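PDB 3S9V: abietadiene synthase, chloroplastic from Abies grandis, which belongs to the plant terpene synthases, mainly helical enzymes, and combines an N-terminal terpene synthase domain with a metal-binding domain of the same family. Local coordinates for residues 323-326 and 327-331; 359-363 and 364-368; 411-414 and 415-418. All coordinates share one frame; numbering follows the deposited sequence.

Interaction 1: residues 323-326 and 327-331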
ATOM      1  N   THR A 323      -8.818   9.628   1.523  1.00 17.08           N
ATOM      2  CA  THR A 323      -7.849  10.647   1.914  1.00 18.79           C
ATOM      3  C   THR A 323      -6.506  10.032   2.279  1.00 15.51           C
ATOM      4  O   THR A 323      -5.461  10.547   1.899  1.00 19.21           O
ATOM      5  CB  THR A 323      -8.353  11.478   3.106  1.00 13.40           C
ATOM      6  OG1 THR A 323      -9.564  12.146   2.736  1.00 22.52           O
ATOM      7  CG2 THR A 323      -7.310  12.512   3.506  1.00 17.90           C
ATOM      8  N   ALA A 324      -6.534   8.930   3.014  1.00 16.95           N
ATOM      9  CA  ALA A 324      -5.302   8.252   3.393  1.00 18.41           C
ATOM     10  C   ALA A 324      -4.622   7.656   2.155  1.00 20.06           C
ATOM     11  O   ALA A 324      -3.403   7.718   2.028  1.00 21.60           O
ATOM     12  CB  ALA A 324      -5.595   7.163   4.412  1.00 14.07           C
ATOM     13  N   MET A 325      -5.406   7.076   1.247  1.00 22.27           N
ATOM     14  CA  MET A 325      -4.840   6.500   0.027  1.00 24.07           C
ATOM     15  C   MET A 325      -4.166   7.615  -0.762  1.00 23.84           C
ATOM     16  O   MET A 325      -2.983   7.531  -1.107  1.00 21.78           O
ATOM     17  CB  MET A 325      -5.931   5.872  -0.842  1.00 21.34           C
ATOM     18  CG  MET A 325      -6.181   4.391  -0.625  1.00 32.91           C
ATOM     19  SD  MET A 325      -4.896   3.310  -1.299  1.00 24.07           S
ATOM     20  CE  MET A 325      -4.245   2.732   0.180  1.00 29.52           C
ATOM     21  N   GLY A 326      -4.936   8.664  -1.039  1.00 21.32           N
ATOM     22  CA  GLY A 326      -4.414   9.786  -1.791  1.00 17.40           C
ATOM     23  C   GLY A 326      -3.202  10.426  -1.149  1.00 20.08           C
ATOM     24  O   GLY A 326      -2.249  10.774  -1.845  1.00 20.14           O
ATOM     25  N   LEU A 327      -3.224  10.590   0.175  1.00 19.63           N
ATOM     26  CA  LEU A 327      -2.089  11.210   0.861  1.00 19.43           C
ATOM     27  C   LEU A 327      -0.800  10.413   0.654  1.00 19.01           C
ATOM     28  O   LEU A 327       0.234  10.993   0.311  1.00 20.47           O
ATOM     29  CB  LEU A 327      -2.376  11.375   2.363  1.00 15.88           C
ATOM     30  CG  LEU A 327      -1.201  11.844   3.227  1.00 16.51           C
ATOM     31  CD1 LEU A 327      -0.609  13.126   2.650  1.00 21.54           C
ATOM     32  CD2 LEU A 327      -1.672  12.055   4.657  1.00 20.45           C
ATOM     33  N   ARG A 328      -0.854   9.093   0.833  1.00 16.89           N
ATOM     34  CA  ARG A 328       0.354   8.278   0.647  1.00 20.02           C
ATOM     35  C   ARG A 328       0.857   8.234  -0.792  1.00 17.91           C
ATOM     36  O   ARG A 328       2.037   8.502  -1.055  1.00 18.90           O
ATOM     37  CB  ARG A 328       0.142   6.841   1.134  1.00 18.70           C
ATOM     38  CG  ARG A 328       1.400   5.957   1.022  1.00 18.42           C
ATOM     39  CD  ARG A 328       1.141   4.562   1.579  1.00 15.31           C
ATOM     40  NE  ARG A 328      -0.088   4.041   1.006  1.00 25.15           N
ATOM     41  CZ  ARG A 328      -0.164   3.365  -0.133  1.00 21.13           C
ATOM     42  NH1 ARG A 328      -1.348   2.959  -0.573  1.00 16.99           N
ATOM     43  NH2 ARG A 328       0.939   3.059  -0.807  1.00 16.07           N
ATOM     44  N   ILE A 329      -0.029   7.893  -1.721  1.00 18.41           N
ATOM     45  CA  ILE A 329       0.354   7.797  -3.124  1.00 19.45           C
ATOM     46  C   ILE A 329       0.767   9.123  -3.759  1.00 18.95           C
ATOM     47  O   ILE A 329       1.728   9.163  -4.522  1.00 24.53           O
ATOM     48  CB  ILE A 329      -0.763   7.157  -3.955  1.00 21.38           C
ATOM     49  CG1 ILE A 329      -0.984   5.719  -3.473  1.00 29.60           C
ATOM     50  CG2 ILE A 329      -0.393   7.179  -5.439  1.00 16.95           C
ATOM     51  CD1 ILE A 329      -2.116   4.976  -4.179  1.00 25.23           C
ATOM     52  N   LEU A 330       0.049  10.201  -3.460  1.00 17.55           N
ATOM     53  CA  LEU A 330       0.400  11.513  -4.004  1.00 19.65           C
ATOM     54  C   LEU A 330       1.726  11.971  -3.403  1.00 21.76           C
ATOM     55  O   LEU A 330       2.549  12.600  -4.078  1.00 25.91           O
ATOM     56  CB  LEU A 330      -0.696  12.546  -3.702  1.00 16.66           C
ATOM     57  CG  LEU A 330      -2.004  12.364  -4.488  1.00 22.58           C
ATOM     58  CD1 LEU A 330      -3.037  13.370  -4.023  1.00 21.18           C
ATOM     59  CD2 LEU A 330      -1.735  12.550  -5.980  1.00 22.79           C
ATOM     60  N   ARG A 331       1.933  11.653  -2.129  1.00 19.21           N
ATOM     61  CA  ARG A 331       3.170  12.024  -1.474  1.00 21.05           C
ATOM     62  C   ARG A 331       4.340  11.275  -2.091  1.00 24.22           C
ATOM     63  O   ARG A 331       5.360  11.880  -2.437  1.00 25.20           O
ATOM     64  CB  ARG A 331       3.113  11.722   0.023  1.00 22.78           C
ATOM     65  CG  ARG A 331       4.494  11.665   0.674  1.00 24.69           C
ATOM     66  CD  ARG A 331       4.401  11.768   2.180  1.00 25.72           C
ATOM     67  NE  ARG A 331       4.051  13.123   2.581  1.00 25.89           N
ATOM     68  CZ  ARG A 331       3.933  13.519   3.841  1.00 24.80           C
ATOM     69  NH1 ARG A 331       3.616  14.777   4.107  1.00 19.41           N
ATOM     70  NH2 ARG A 331       4.119  12.656   4.831  1.00 23.28           N
TER

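Interaction 2: residues 359-363 and 364-368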
ATOM      1  N   THR A 359     -18.483   7.420  14.555  1.00 34.90           N
ATOM      2  CA  THR A 359     -17.660   6.399  15.208  1.00 33.93           C
ATOM      3  C   THR A 359     -17.395   5.227  14.270  1.00 32.13           C
ATOM      4  O   THR A 359     -16.773   4.235  14.655  1.00 32.38           O
ATOM      5  CB  THR A 359     -18.362   5.854  16.481  1.00 39.99           C
ATOM      6  OG1 THR A 359     -18.593   6.933  17.394  1.00 47.36           O
ATOM      7  CG2 THR A 359     -17.503   4.801  17.174  1.00 47.50           C
ATOM      8  N   GLN A 360     -17.860   5.344  13.033  1.00 26.87           N
ATOM      9  CA  GLN A 360     -17.683   4.276  12.064  1.00 29.19           C
ATOM     10  C   GLN A 360     -16.257   4.151  11.518  1.00 28.63           C
ATOM     11  O   GLN A 360     -15.578   5.151  11.276  1.00 27.08           O
ATOM     12  CB  GLN A 360     -18.651   4.471  10.898  1.00 30.32           C
ATOM     13  CG  GLN A 360     -18.612   3.364   9.862  1.00 44.89           C
ATOM     14  CD  GLN A 360     -19.285   3.771   8.569  1.00 59.39           C
ATOM     15  OE1 GLN A 360     -20.431   4.226   8.567  1.00 67.33           O
ATOM     16  NE2 GLN A 360     -18.575   3.610   7.456  1.00 61.57           N
ATOM     17  N   ARG A 361     -15.826   2.906  11.336  1.00 26.82           N
ATOM     18  CA  ARG A 361     -14.518   2.571  10.786  1.00 29.07           C
ATOM     19  C   ARG A 361     -14.415   1.053  10.701  1.00 31.61           C
ATOM     20  O   ARG A 361     -15.107   0.335  11.431  1.00 31.30           O
ATOM     21  CB  ARG A 361     -13.389   3.115  11.664  1.00 28.12           C
ATOM     22  CG  ARG A 361     -13.323   2.520  13.064  1.00 31.35           C
ATOM     23  CD  ARG A 361     -12.184   3.130  13.851  1.00 19.50           C
ATOM     24  NE  ARG A 361     -12.228   2.741  15.255  1.00 34.79           N
ATOM     25  CZ  ARG A 361     -11.352   3.149  16.167  1.00 35.02           C
ATOM     26  NH1 ARG A 361     -10.359   3.959  15.820  1.00 25.99           N
ATOM     27  NH2 ARG A 361     -11.468   2.747  17.427  1.00 34.97           N
ATOM     28  N   GLY A 362     -13.554   0.569   9.809  1.00 32.91           N
ATOM     29  CA  GLY A 362     -13.379  -0.866   9.649  1.00 32.54           C
ATOM     30  C   GLY A 362     -11.975  -1.277   9.242  1.00 32.35           C
ATOM     31  O   GLY A 362     -11.166  -0.449   8.821  1.00 27.82           O
ATOM     32  N   VAL A 363     -11.696  -2.573   9.351  1.00 30.57           N
ATOM     33  CA  VAL A 363     -10.388  -3.118   9.023  1.00 31.83           C
ATOM     34  C   VAL A 363      -9.786  -2.568   7.740  1.00 32.49           C
ATOM     35  O   VAL A 363      -8.625  -2.157   7.716  1.00 31.66           O
ATOM     36  CB  VAL A 363     -10.438  -4.650   8.905  1.00 33.67           C
ATOM     37  CG1 VAL A 363      -9.066  -5.177   8.514  1.00 34.64           C
ATOM     38  CG2 VAL A 363     -10.892  -5.257  10.223  1.00 35.44           C
ATOM     39  N   THR A 364     -10.570  -2.561   6.670  1.00 31.38           N
ATOM     40  CA  THR A 364     -10.073  -2.072   5.398  1.00 30.81           C
ATOM     41  C   THR A 364      -9.563  -0.632   5.476  1.00 30.18           C
ATOM     42  O   THR A 364      -8.421  -0.359   5.102  1.00 30.51           O
ATOM     43  CB  THR A 364     -11.153  -2.194   4.312  1.00 36.79           C
ATOM     44  OG1 THR A 364     -11.475  -3.579   4.127  1.00 42.09           O
ATOM     45  CG2 THR A 364     -10.655  -1.634   2.998  1.00 41.20           C
ATOM     46  N   ASP A 365     -10.377   0.291   5.980  1.00 29.20           N
ATOM     47  CA  ASP A 365      -9.920   1.675   6.063  1.00 28.82           C
ATOM     48  C   ASP A 365      -8.805   1.920   7.087  1.00 28.00           C
ATOM     49  O   ASP A 365      -7.883   2.694   6.815  1.00 28.74           O
ATOM     50  CB  ASP A 365     -11.097   2.631   6.312  1.00 38.23           C
ATOM     51  CG  ASP A 365     -12.009   2.167   7.430  1.00 46.54           C
ATOM     52  OD1 ASP A 365     -12.635   1.091   7.276  1.00 50.26           O
ATOM     53  OD2 ASP A 365     -12.099   2.882   8.453  1.00 39.93           O
ATOM     54  N   MET A 366      -8.863   1.279   8.254  1.00 26.48           N
ATOM     55  CA  MET A 366      -7.797   1.488   9.233  1.00 26.57           C
ATOM     56  C   MET A 366      -6.505   0.969   8.621  1.00 26.51           C
ATOM     57  O   MET A 366      -5.430   1.497   8.898  1.00 25.53           O
ATOM     58  CB  MET A 366      -8.071   0.770  10.570  1.00 23.02           C
ATOM     59  CG  MET A 366      -9.143   1.422  11.461  1.00 28.04           C
ATOM     60  SD  MET A 366      -8.850   3.163  11.923  1.00 25.22           S
ATOM     61  CE  MET A 366      -9.622   3.995  10.557  1.00 27.58           C
ATOM     62  N   LEU A 367      -6.614  -0.056   7.776  1.00 23.29           N
ATOM     63  CA  LEU A 367      -5.431  -0.608   7.134  1.00 24.51           C
ATOM     64  C   LEU A 367      -4.779   0.400   6.185  1.00 24.52           C
ATOM     65  O   LEU A 367      -3.564   0.598   6.228  1.00 22.23           O
ATOM     66  CB  LEU A 367      -5.760  -1.888   6.362  1.00 22.88           C
ATOM     67  CG  LEU A 367      -4.586  -2.388   5.508  1.00 26.66           C
ATOM     68  CD1 LEU A 367      -3.362  -2.588   6.388  1.00 19.70           C
ATOM     69  CD2 LEU A 367      -4.953  -3.687   4.805  1.00 30.30           C
ATOM     70  N   ASN A 368      -5.571   1.033   5.325  1.00 22.53           N
ATOM     71  CA  ASN A 368      -4.991   2.010   4.407  1.00 23.93           C
ATOM     72  C   ASN A 368      -4.444   3.215   5.165  1.00 21.91           C
ATOM     73  O   ASN A 368      -3.469   3.842   4.738  1.00 20.19           O
ATOM     74  CB  ASN A 368      -6.019   2.438   3.356  1.00 26.84           C
ATOM     75  CG  ASN A 368      -6.338   1.318   2.377  1.00 29.15           C
ATOM     76  OD1 ASN A 368      -5.434   0.632   1.896  1.00 37.54           O
ATOM     77  ND2 ASN A 368      -7.621   1.129   2.076  1.00 27.74           N
TER

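Interaction 3: residues 411-414 and 415-418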
ATOM      1  N   LYS A 411     -10.841 -10.891  -0.591  1.00 24.54           N
ATOM      2  CA  LYS A 411     -10.364 -12.275  -0.614  1.00 22.94           C
ATOM      3  C   LYS A 411      -9.677 -12.698   0.692  1.00 25.32           C
ATOM      4  O   LYS A 411      -9.955 -13.771   1.222  1.00 27.00           O
ATOM      5  CB  LYS A 411      -9.408 -12.489  -1.787  1.00 22.93           C
ATOM      6  CG  LYS A 411      -8.810 -13.887  -1.847  1.00 20.78           C
ATOM      7  CD  LYS A 411      -7.880 -14.047  -3.039  1.00 21.74           C
ATOM      8  CE  LYS A 411      -7.206 -15.417  -3.030  1.00 27.18           C
ATOM      9  NZ  LYS A 411      -6.314 -15.639  -4.209  1.00 25.34           N
ATOM     10  N   ASN A 412      -8.779 -11.866   1.213  1.00 22.30           N
ATOM     11  CA  ASN A 412      -8.086 -12.199   2.456  1.00 21.83           C
ATOM     12  C   ASN A 412      -7.491 -10.956   3.102  1.00 25.02           C
ATOM     13  O   ASN A 412      -6.287 -10.719   3.029  1.00 26.73           O
ATOM     14  CB  ASN A 412      -6.979 -13.228   2.198  1.00 18.29           C
ATOM     15  CG  ASN A 412      -6.305 -13.706   3.488  1.00 22.74           C
ATOM     16  OD1 ASN A 412      -6.926 -13.740   4.554  1.00 27.08           O
ATOM     17  ND2 ASN A 412      -5.042 -14.104   3.385  1.00 18.39           N
ATOM     18  N   ILE A 413      -8.343 -10.172   3.747  1.00 22.45           N
ATOM     19  CA  ILE A 413      -7.902  -8.957   4.396  1.00 25.16           C
ATOM     20  C   ILE A 413      -6.934  -9.281   5.532  1.00 28.89           C
ATOM     21  O   ILE A 413      -5.993  -8.527   5.787  1.00 29.10           O
ATOM     22  CB  ILE A 413      -9.115  -8.149   4.931  1.00 25.77           C
ATOM     23  CG1 ILE A 413      -8.702  -6.704   5.180  1.00 27.47           C
ATOM     24  CG2 ILE A 413      -9.662  -8.782   6.207  1.00 30.83           C
ATOM     25  CD1 ILE A 413      -8.253  -5.981   3.925  1.00 29.04           C
ATOM     26  N   ARG A 414      -7.150 -10.409   6.207  1.00 28.97           N
ATOM     27  CA  ARG A 414      -6.271 -10.792   7.308  1.00 27.90           C
ATOM     28  C   ARG A 414      -4.835 -10.892   6.819  1.00 27.41           C
ATOM     29  O   ARG A 414      -3.906 -10.452   7.496  1.00 28.56           O
ATOM     30  CB  ARG A 414      -6.695 -12.130   7.908  1.00 33.81           C
ATOM     31  CG  ARG A 414      -5.930 -12.489   9.175  1.00 35.15           C
ATOM     32  CD  ARG A 414      -6.120 -13.948   9.545  1.00 41.64           C
ATOM     33  NE  ARG A 414      -5.412 -14.295  10.773  1.00 41.82           N
ATOM     34  CZ  ARG A 414      -5.774 -13.889  11.984  1.00 39.50           C
ATOM     35  NH1 ARG A 414      -6.840 -13.123  12.137  1.00 40.45           N
ATOM     36  NH2 ARG A 414      -5.068 -14.251  13.045  1.00 44.56           N
ATOM     37  N   GLY A 415      -4.654 -11.472   5.638  1.00 27.83           N
ATOM     38  CA  GLY A 415      -3.321 -11.601   5.083  1.00 24.26           C
ATOM     39  C   GLY A 415      -2.691 -10.242   4.817  1.00 25.41           C
ATOM     40  O   GLY A 415      -1.489 -10.053   5.013  1.00 23.21           O
ATOM     41  N   GLU A 416      -3.498  -9.288   4.361  1.00 23.62           N
ATOM     42  CA  GLU A 416      -2.988  -7.951   4.086  1.00 25.01           C
ATOM     43  C   GLU A 416      -2.633  -7.255   5.389  1.00 20.01           C
ATOM     44  O   GLU A 416      -1.651  -6.523   5.470  1.00 22.41           O
ATOM     45  CB  GLU A 416      -4.022  -7.123   3.325  1.00 24.52           C
ATOM     46  CG  GLU A 416      -4.224  -7.551   1.885  1.00 21.15           C
ATOM     47  CD  GLU A 416      -5.250  -6.682   1.169  1.00 31.23           C
ATOM     48  OE1 GLU A 416      -5.087  -5.438   1.165  1.00 30.02           O
ATOM     49  OE2 GLU A 416      -6.217  -7.240   0.611  1.00 29.79           O
ATOM     50  N   VAL A 417      -3.438  -7.482   6.412  1.00 20.09           N
ATOM     51  CA  VAL A 417      -3.174  -6.881   7.704  1.00 23.87           C
ATOM     52  C   VAL A 417      -1.891  -7.479   8.278  1.00 27.31           C
ATOM     53  O   VAL A 417      -0.940  -6.757   8.582  1.00 28.55           O
ATOM     54  CB  VAL A 417      -4.345  -7.124   8.676  1.00 22.11           C
ATOM     55  CG1 VAL A 417      -3.990  -6.625  10.072  1.00 23.68           C
ATOM     56  CG2 VAL A 417      -5.591  -6.412   8.154  1.00 22.84           C
ATOM     57  N   GLU A 418      -1.857  -8.801   8.406  1.00 27.66           N
ATOM     58  CA  GLU A 418      -0.682  -9.462   8.952  1.00 28.16           C
ATOM     59  C   GLU A 418       0.604  -8.985   8.288  1.00 25.07           C
ATOM     60  O   GLU A 418       1.603  -8.763   8.967  1.00 24.46           O
ATOM     61  CB  GLU A 418      -0.807 -10.982   8.818  1.00 27.25           C
ATOM     62  CG  GLU A 418      -1.638 -11.626   9.915  1.00 42.56           C
ATOM     63  CD  GLU A 418      -1.708 -13.137   9.782  1.00 62.27           C
ATOM     64  OE1 GLU A 418      -2.278 -13.793  10.684  1.00 63.76           O
ATOM     65  OE2 GLU A 418      -1.192 -13.667   8.771  1.00 69.90           O
TER
HETATM   66  O   HOH W   1      -7.669  -9.439  -0.353  1.00 21.37           O

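Interaction 1: residues 323-326 and 327-331
Met325 and Arg328, one turn apart on helix 320-332, run side by side and point the same way. Arg328 leaves the helix with CG beside its carbonyl carbon (chi1 -177°) and bends at chi3, bringing its guanidinium beside the methionine end. Met325 CE reaches the guanidinium edge, in its plane, at a doubtfully short 3.0 Å from Arg328 NH1, while the sulfur SD stays 3.6 Å from the same nitrogen. Ile329 CG1 lies over one guanidinium face, offset toward the rim, and Asp278 takes the charge of NH1 in a salt bridge. The turn is also tight at Gly326, where Leu330 CB lies 3.0 Å from Gly326 O. Looser is the next apolar pair, Met325 SD and Ile329 CD1, 4.3 Å apart. No side of this contact faces solvent: the looser positions look into other parts of the protein, Thr323 OG1 bonding to Ile309 N and Arg331 pairing with Glu380. Four i to i+4 backbone bonds, from Leu327 N to Thr323 O through Leu330 N to Gly326 O, hold the turns. The DXDD motif, a hallmark of class II terpene synthases, begins at Asp319, just before the helix, and runs into its first turn with Asp321.

Interaction 2: residues 359-363 and 364-368
Val363, Met366 and Arg361 carry most of the contact where the loop 359-363 runs into helix 363-373. Val363 opens the first turn: its carbonyl O accepts from Leu367 N at 2.9 Å, and Leu367 CB lies 3.2 Å from Val363 O. The valine side chain leads away from the turn that follows and packs against Ala397, Ile413 and Val417, so the residue joins its own helix by backbone and neighbouring helices by its methyl groups.

Met366 points back toward the loop. Its N bonds to Gly362 O at 2.9 Å, while its side chain, bent at chi2 and chi3, passes obliquely across that of Arg361. The sulfur SD lies 3.9 Å from Arg361 CD, and the methyl CE comes near Arg361 CB. Tyr393 of helix 381-397 touches both side chains.

Between these two the helix start is tied down by Asp365, three residues after the N-cap Gly362. The carboxylate takes the N-H of Gly362, one half of what would be a capping box, with the third helical residue reaching back to the N-cap; glycine has no side chain to complete it. Asp365 OD2 accepts through its syn lone pair at 3.1 Å from Gly362 N, while OD1, 2.7 Å from the same N, makes a weak, strongly bent bond. A chi1 of 48°, with CG between the backbone N and the carbonyl carbon, turns the acid to this end of the helix.

Arg361 lays its CB 3.5 Å from Asp365 OD2, yet its charge goes elsewhere. The chain stays extended from CG to NE and carries the guanidinium past Met366 to Glu351, with which NH1 forms a salt bridge, and to the carbonyl O of Phe352.

Interaction 3: residues 411-414 and 415-418
Asn412 and Gly415 meet at the N-cap of helix 413-422, in the N-terminal domain of the terpene synthase. Asn412 OD1 accepts a weak capping bond from Gly415 N at 3.4 Å; with CG anti to the backbone N (chi1 -175°), the amide swings over the first turn. The amide is also held from outside, OD1 by Phe404 N and ND2 by Asn440. Asn412 O receives weak bonds from Gly415 N and Glu416 N, while Asn412 N donates to a water, which in turn donates to Glu416 OE2 at 2.8 Å. The other oxygen, Glu416 OE1, bridges to Arg282.

Ile413 comes next, its O accepting from Val417 N at 2.8 Å. Its side chain crosses that of Glu416 at about a right angle, with CD1 4.1 Å from Glu416 OE2, and CG1 faces Val417 CG2 at 4.3 Å.

Arg414 ends the segment. Its O bonds to Glu418 N, and its chain, extended as far as NE, reaches over to Glu418. NH1 turns instead to Leu398 O. The guanidinium and carboxylate planes stand 68° apart, and the salt bridge runs from Arg414 NE to Glu418 OE1 at 3.2 Å.

In the fold
The three contacts follow in series along the chain, and interaction 2 stands between the other two. Its centre is about 15 Å from that of interaction 1 and about 13 Å from that of interaction 3. Interactions 1 and 3 lie about 21 Å apart between centres, with nearest atoms about 8 Å apart. Helix 363-373 joins them: Ala324 CB packs 4.0 Å from Asn368 O, and Val363 CG1 lies 3.7 Å from both Ile413 CG1 and Val417 CG2. Asn368 ND2 also bonds to Asp321 of the DXDD motif, which places interactions 1 and 2 beside the probable class II site of the N-terminal half.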